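Local coordinates for tetratricopeptide TPR_2 repeat protein (Thermobaculum terrenum, PDB 5DJS), which is a tetratricopeptide-repeat protein that joins helical repeats to a GT-B-fold region of the glycosyltransferase family 41 type, at residues Leu288-Pro291 with Gly292-Glu295; Glu509-Tyr512 with Arg513-Arg517. The protein carries 1 engineered substitution. One frame throughout, in Å; residues are numbered along the deposited sequence.

Contact 1. Residues Leu288-Pro291 with Gly292-Glu295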
ATOM      1  N   LEU A 288       3.145   5.472 -15.910  1.00 42.68           N
ATOM      2  CA  LEU A 288       3.220   5.671 -14.459  1.00 43.29           C
ATOM      3  C   LEU A 288       4.233   6.725 -14.009  1.00 41.81           C
ATOM      4  O   LEU A 288       3.964   7.446 -13.049  1.00 38.35           O
ATOM      5  CB  LEU A 288       3.517   4.338 -13.748  1.00 44.20           C
ATOM      6  CG  LEU A 288       3.497   4.329 -12.209  1.00 46.18           C
ATOM      7  CD1 LEU A 288       2.117   4.678 -11.671  1.00 45.66           C
ATOM      8  CD2 LEU A 288       3.935   2.980 -11.670  1.00 46.51           C
ATOM      9  N   CYS A 289       5.379   6.798 -14.695  1.00 41.99           N
ATOM     10  CA  CYS A 289       6.490   7.700 -14.346  1.00 41.46           C
ATOM     11  C   CYS A 289       6.672   8.734 -15.470  1.00 42.59           C
ATOM     12  O   CYS A 289       7.276   8.414 -16.499  1.00 45.55           O
ATOM     13  CB  CYS A 289       7.791   6.883 -14.175  1.00 41.46           C
ATOM     14  SG  CYS A 289       7.721   5.437 -13.074  1.00 40.86           S
ATOM     15  N   PRO A 290       6.160   9.975 -15.293  1.00 43.72           N
ATOM     16  CA  PRO A 290       6.152  10.933 -16.423  1.00 44.62           C
ATOM     17  C   PRO A 290       7.535  11.419 -16.864  1.00 45.11           C
ATOM     18  O   PRO A 290       8.473  11.292 -16.105  1.00 44.11           O
ATOM     19  CB  PRO A 290       5.318  12.104 -15.892  1.00 44.46           C
ATOM     20  CG  PRO A 290       5.462  12.032 -14.413  1.00 44.76           C
ATOM     21  CD  PRO A 290       5.568  10.565 -14.081  1.00 44.68           C
ATOM     22  N   PRO A 291       7.656  11.967 -18.087  1.00 49.51           N
ATOM     23  CA  PRO A 291       8.941  12.371 -18.690  1.00 52.80           C
ATOM     24  C   PRO A 291       9.986  13.111 -17.824  1.00 55.67           C
ATOM     25  O   PRO A 291      11.148  12.673 -17.790  1.00 60.79           O
ATOM     26  CB  PRO A 291       8.499  13.245 -19.866  1.00 53.22           C
ATOM     27  CG  PRO A 291       7.244  12.586 -20.327  1.00 52.84           C
ATOM     28  CD  PRO A 291       6.560  12.073 -19.074  1.00 51.51           C
ATOM     29  N   GLY A 292       9.603  14.190 -17.138  1.00 53.87           N
ATOM     30  CA  GLY A 292      10.576  15.011 -16.377  1.00 54.12           C
ATOM     31  C   GLY A 292      10.705  14.688 -14.892  1.00 54.77           C
ATOM     32  O   GLY A 292      11.043  15.562 -14.088  1.00 50.93           O
ATOM     33  N   SER A 293      10.493  13.418 -14.546  1.00 56.18           N
ATOM     34  CA  SER A 293      10.239  12.971 -13.166  1.00 56.70           C
ATOM     35  C   SER A 293      11.489  12.524 -12.396  1.00 57.68           C
ATOM     36  O   SER A 293      11.436  12.355 -11.175  1.00 55.49           O
ATOM     37  CB  SER A 293       9.271  11.782 -13.214  1.00 59.03           C
ATOM     38  OG  SER A 293       9.108  11.154 -11.959  1.00 63.73           O
ATOM     39  N   ASP A 294      12.594  12.334 -13.112  1.00 56.21           N
ATOM     40  CA  ASP A 294      13.741  11.572 -12.606  1.00 56.47           C
ATOM     41  C   ASP A 294      14.508  12.255 -11.482  1.00 54.46           C
ATOM     42  O   ASP A 294      14.979  11.588 -10.561  1.00 53.09           O
ATOM     43  CB  ASP A 294      14.706  11.247 -13.758  1.00 57.06           C
ATOM     44  CG  ASP A 294      14.107  10.289 -14.748  1.00 55.10           C
ATOM     45  OD1 ASP A 294      13.197  10.699 -15.504  1.00 56.41           O
ATOM     46  OD2 ASP A 294      14.525   9.114 -14.742  1.00 52.28           O
ATOM     47  N   GLU A 295      14.650  13.573 -11.580  1.00 54.88           N
ATOM     48  CA  GLU A 295      15.266  14.388 -10.520  1.00 55.50           C
ATOM     49  C   GLU A 295      14.626  14.174  -9.128  1.00 55.81           C
ATOM     50  O   GLU A 295      15.301  14.337  -8.103  1.00 56.39           O
ATOM     51  CB  GLU A 295      15.254  15.880 -10.903  1.00 59.55           C
ATOM     52  CG  GLU A 295      13.887  16.426 -11.338  1.00 65.58           C
ATOM     53  CD  GLU A 295      13.779  17.934 -11.249  1.00 67.36           C
ATOM     54  OE1 GLU A 295      14.726  18.621 -11.692  1.00 70.36           O
ATOM     55  OE2 GLU A 295      12.739  18.425 -10.748  1.00 65.89           O
TER
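P290 and S293 meet across a type I beta turn, P290-P291-G292-S293, in the loop between strands 281-285 and 300-304 of a parallel sheet in the GT-B fold. The chain reverses here so that the CA atoms of P290 and S293 lie 5.6 Å apart. P291 fills the second position of the turn, where its phi of -43° sets the bend; its CB heads away from G292-E295, and the residue is exposed. G292 follows as the third residue.

The bond that closes the turn is weak: S293 N reaches P290 O at 3.3 Å, with an N-H...O angle of only 126°. The S293 side chain points in toward the proline, and its CB packs beside the CG-CD part of the P290 ring, 4.0 Å from CD. With OG trans to N (chi1 171°), the hydroxyl of S293 comes no nearer to the ring than 4.2 Å, at P290 CD.

D294 bends its end back toward the turn. Its CG sits opposite its own carbonyl carbon, and the carboxylate lies alongside the turn, with OD1 3.6 Å from P291 O. Both are acceptors, so they cannot bond each other; OD1 instead makes a salt bridge with R303 NH2 on strand 300-304. The same guanidinium ties down the backbone: NH2 also bonds P290 O, and NE bonds C289 O, so one arginine fastens the start of the turn and the aspartate just after it. S293 and D294 both rest against L301 of that strand, while P290 touches R446.

P290 O is consequently gripped twice, weakly by S293 N within the turn and by R303 NH2 from the neighbouring strand.

Contact 2. Residues Glu509-Tyr512 with Arg513-Arg517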
ATOM      1  N   GLU A 509      12.020  -9.672 -15.836  1.00 47.19           N
ATOM      2  CA  GLU A 509      13.280 -10.407 -16.035  1.00 47.62           C
ATOM      3  C   GLU A 509      14.203  -9.743 -17.053  1.00 49.98           C
ATOM      4  O   GLU A 509      15.411  -9.706 -16.859  1.00 54.71           O
ATOM      5  CB  GLU A 509      12.986 -11.836 -16.477  1.00 45.94           C
ATOM      6  CG  GLU A 509      12.485 -12.728 -15.351  1.00 44.37           C
ATOM      7  CD  GLU A 509      11.971 -14.070 -15.848  1.00 44.04           C
ATOM      8  OE1 GLU A 509      11.868 -14.273 -17.079  1.00 45.17           O
ATOM      9  OE2 GLU A 509      11.670 -14.938 -15.002  1.00 40.63           O
ATOM     10  N   ASP A 510      13.629  -9.216 -18.132  1.00 53.58           N
ATOM     11  CA  ASP A 510      14.388  -8.420 -19.100  1.00 54.69           C
ATOM     12  C   ASP A 510      15.013  -7.189 -18.420  1.00 51.75           C
ATOM     13  O   ASP A 510      16.155  -6.847 -18.707  1.00 50.73           O
ATOM     14  CB  ASP A 510      13.501  -7.981 -20.279  1.00 58.24           C
ATOM     15  CG  ASP A 510      14.254  -7.945 -21.584  1.00 63.22           C
ATOM     16  OD1 ASP A 510      14.503  -9.047 -22.125  1.00 69.55           O
ATOM     17  OD2 ASP A 510      14.588  -6.833 -22.063  1.00 63.05           O
ATOM     18  N   ALA A 511      14.259  -6.539 -17.525  1.00 49.51           N
ATOM     19  CA  ALA A 511      14.763  -5.392 -16.748  1.00 47.31           C
ATOM     20  C   ALA A 511      15.831  -5.777 -15.715  1.00 47.06           C
ATOM     21  O   ALA A 511      16.864  -5.104 -15.627  1.00 48.15           O
ATOM     22  CB  ALA A 511      13.621  -4.651 -16.070  1.00 45.50           C
ATOM     23  N   TYR A 512      15.586  -6.845 -14.945  1.00 44.01           N
ATOM     24  CA  TYR A 512      16.606  -7.411 -14.034  1.00 41.63           C
ATOM     25  C   TYR A 512      17.921  -7.747 -14.754  1.00 43.59           C
ATOM     26  O   TYR A 512      19.003  -7.511 -14.222  1.00 47.74           O
ATOM     27  CB  TYR A 512      16.112  -8.699 -13.353  1.00 39.25           C
ATOM     28  CG  TYR A 512      15.000  -8.578 -12.320  1.00 37.64           C
ATOM     29  CD1 TYR A 512      14.739  -7.378 -11.632  1.00 36.55           C
ATOM     30  CD2 TYR A 512      14.226  -9.697 -11.998  1.00 35.25           C
ATOM     31  CE1 TYR A 512      13.719  -7.300 -10.688  1.00 35.85           C
ATOM     32  CE2 TYR A 512      13.214  -9.632 -11.054  1.00 36.13           C
ATOM     33  CZ  TYR A 512      12.961  -8.438 -10.396  1.00 36.56           C
ATOM     34  OH  TYR A 512      11.947  -8.391  -9.463  1.00 33.73           O
ATOM     35  N   ARG A 513      17.821  -8.320 -15.948  1.00 45.74           N
ATOM     36  CA  ARG A 513      18.997  -8.692 -16.729  1.00 47.06           C
ATOM     37  C   ARG A 513      19.813  -7.463 -17.137  1.00 47.01           C
ATOM     38  O   ARG A 513      21.037  -7.488 -17.093  1.00 46.23           O
ATOM     39  CB  ARG A 513      18.581  -9.507 -17.971  1.00 46.02           C
ATOM     40  CG  ARG A 513      19.732 -10.105 -18.787  1.00 45.25           C
ATOM     41  CD  ARG A 513      20.645 -11.036 -17.989  1.00 44.68           C
ATOM     42  NE  ARG A 513      19.938 -12.150 -17.347  1.00 42.53           N
ATOM     43  CZ  ARG A 513      20.531 -13.137 -16.675  1.00 41.85           C
ATOM     44  NH1 ARG A 513      21.859 -13.177 -16.538  1.00 41.15           N
ATOM     45  NH2 ARG A 513      19.788 -14.099 -16.125  1.00 43.58           N
ATOM     46  N   ARG A 514      19.129  -6.396 -17.527  1.00 49.55           N
ATOM     47  CA  ARG A 514      19.803  -5.190 -17.991  1.00 55.11           C
ATOM     48  C   ARG A 514      20.388  -4.391 -16.825  1.00 54.71           C
ATOM     49  O   ARG A 514      21.387  -3.697 -16.996  1.00 50.40           O
ATOM     50  CB  ARG A 514      18.864  -4.366 -18.878  1.00 62.71           C
ATOM     51  CG  ARG A 514      18.665  -5.032 -20.245  1.00 75.91           C
ATOM     52  CD  ARG A 514      17.344  -4.708 -20.939  1.00 83.55           C
ATOM     53  NE  ARG A 514      17.008  -3.292 -20.841  1.00 90.07           N
ATOM     54  CZ  ARG A 514      17.584  -2.308 -21.537  1.00100.04           C
ATOM     55  NH1 ARG A 514      18.556  -2.550 -22.424  1.00102.22           N
ATOM     56  NH2 ARG A 514      17.182  -1.052 -21.341  1.00105.57           N
ATOM     57  N   MET A 515      19.775  -4.505 -15.645  1.00 54.87           N
ATOM     58  CA  MET A 515      20.376  -4.021 -14.397  1.00 54.39           C
ATOM     59  C   MET A 515      21.679  -4.765 -14.099  1.00 55.05           C
ATOM     60  O   MET A 515      22.676  -4.157 -13.692  1.00 55.16           O
ATOM     61  CB  MET A 515      19.443  -4.250 -13.195  1.00 52.66           C
ATOM     62  CG  MET A 515      18.169  -3.423 -13.135  1.00 52.03           C
ATOM     63  SD  MET A 515      17.059  -4.073 -11.853  1.00 44.21           S
ATOM     64  CE  MET A 515      15.481  -3.559 -12.521  1.00 47.06           C
ATOM     65  N   TRP A 516      21.636  -6.087 -14.261  1.00 55.11           N
ATOM     66  CA  TRP A 516      22.783  -6.952 -13.997  1.00 59.62           C
ATOM     67  C   TRP A 516      23.910  -6.757 -15.017  1.00 60.70           C
ATOM     68  O   TRP A 516      25.070  -6.629 -14.628  1.00 59.47           O
ATOM     69  CB  TRP A 516      22.358  -8.421 -13.947  1.00 61.50           C
ATOM     70  CG  TRP A 516      23.501  -9.351 -13.740  1.00 63.21           C
ATOM     71  CD1 TRP A 516      24.083 -10.136 -14.678  1.00 66.93           C
ATOM     72  CD2 TRP A 516      24.216  -9.583 -12.520  1.00 66.13           C
ATOM     73  NE1 TRP A 516      25.115 -10.854 -14.127  1.00 70.00           N
ATOM     74  CE2 TRP A 516      25.218 -10.535 -12.801  1.00 68.72           C
ATOM     75  CE3 TRP A 516      24.108  -9.081 -11.217  1.00 66.63           C
ATOM     76  CZ2 TRP A 516      26.107 -10.999 -11.830  1.00 67.22           C
ATOM     77  CZ3 TRP A 516      24.999  -9.543 -10.247  1.00 66.91           C
ATOM     78  CH2 TRP A 516      25.983 -10.496 -10.562  1.00 66.85           C
ATOM     79  N   ARG A 517      23.574  -6.731 -16.307  1.00 64.44           N
ATOM     80  CA  ARG A 517      24.572  -6.439 -17.337  1.00 68.84           C
ATOM     81  C   ARG A 517      25.309  -5.151 -16.984  1.00 65.25           C
ATOM     82  O   ARG A 517      26.531  -5.149 -16.938  1.00 66.29           O
ATOM     83  CB  ARG A 517      23.965  -6.346 -18.755  1.00 75.34           C
ATOM     84  CG  ARG A 517      24.904  -5.689 -19.783  1.00 83.50           C
ATOM     85  CD  ARG A 517      24.580  -5.976 -21.247  1.00 89.58           C
ATOM     86  NE  ARG A 517      23.153  -5.865 -21.563  1.00 95.79           N
ATOM     87  CZ  ARG A 517      22.293  -6.884 -21.682  1.00100.54           C
ATOM     88  NH1 ARG A 517      22.670  -8.158 -21.515  1.00100.53           N
ATOM     89  NH2 ARG A 517      21.019  -6.623 -21.969  1.00100.46           N
TER
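M515 lies against A511 and Y512, one turn back along the alpha helix 479-521, whose inner face covers a parallel sheet of the GT-B fold. Four i to i+4 backbone bonds join E509-Y512 to R513-R517, from R513 N to E509 O through to W516 N to Y512 O; among them, M515 N meets A511 O at 3.0 Å.

From there the methionine is easy to follow. CB sits 3.4 Å from Y512 O, and CG comes 3.3 Å from A511 O. Because CG lies trans to the carbonyl carbon (chi1 -69°), the chain runs back along the helix, extended beyond CG, side by side with the tyrosine. SD then reaches the ring edge, 5.4 Å from the Y512 ring centroid and 85° off its normal: an edge-on Met-aromatic contact. The terminal CE lies near the ring plane, 4.0 Å from Y512 CD1, and also meets A511 CB at 4.2 Å. Strands 263-266 and 300-304 cover this apolar patch through V263, V265 and V302, while Y512 OH bonds Y167 OH.

On the exposed side, D510 and R514 are also one turn apart. Their flat groups lie 19° from parallel, yet no N-H of the arginine aims at the carboxylate. What touches is the aliphatic part, with R514 CD 3.7 Å from D510 OD2; R514 NE remains 4.5 Å from that oxygen.

In the fold
Both contacts belong to the half of the GT-B fold built on the six-stranded parallel sheet with strand 300-304 at one edge, and that strand is their common neighbour. Contact 1 leans on its L301 and R303, contact 2 on V302 and L304; this alternation is consistent with the two using opposite sides of the strand. Their centres are 21 Å apart and their nearest atoms about 12 Å, without touching. Contact 1 comes first along the chain. Between them the chain builds the second sheet's half of the fold, which holds the residues lining the uridine-5'-diphosphate pocket, before helix 479-521 brings contact 2 back to the first sheet and ties the C-terminal end to it.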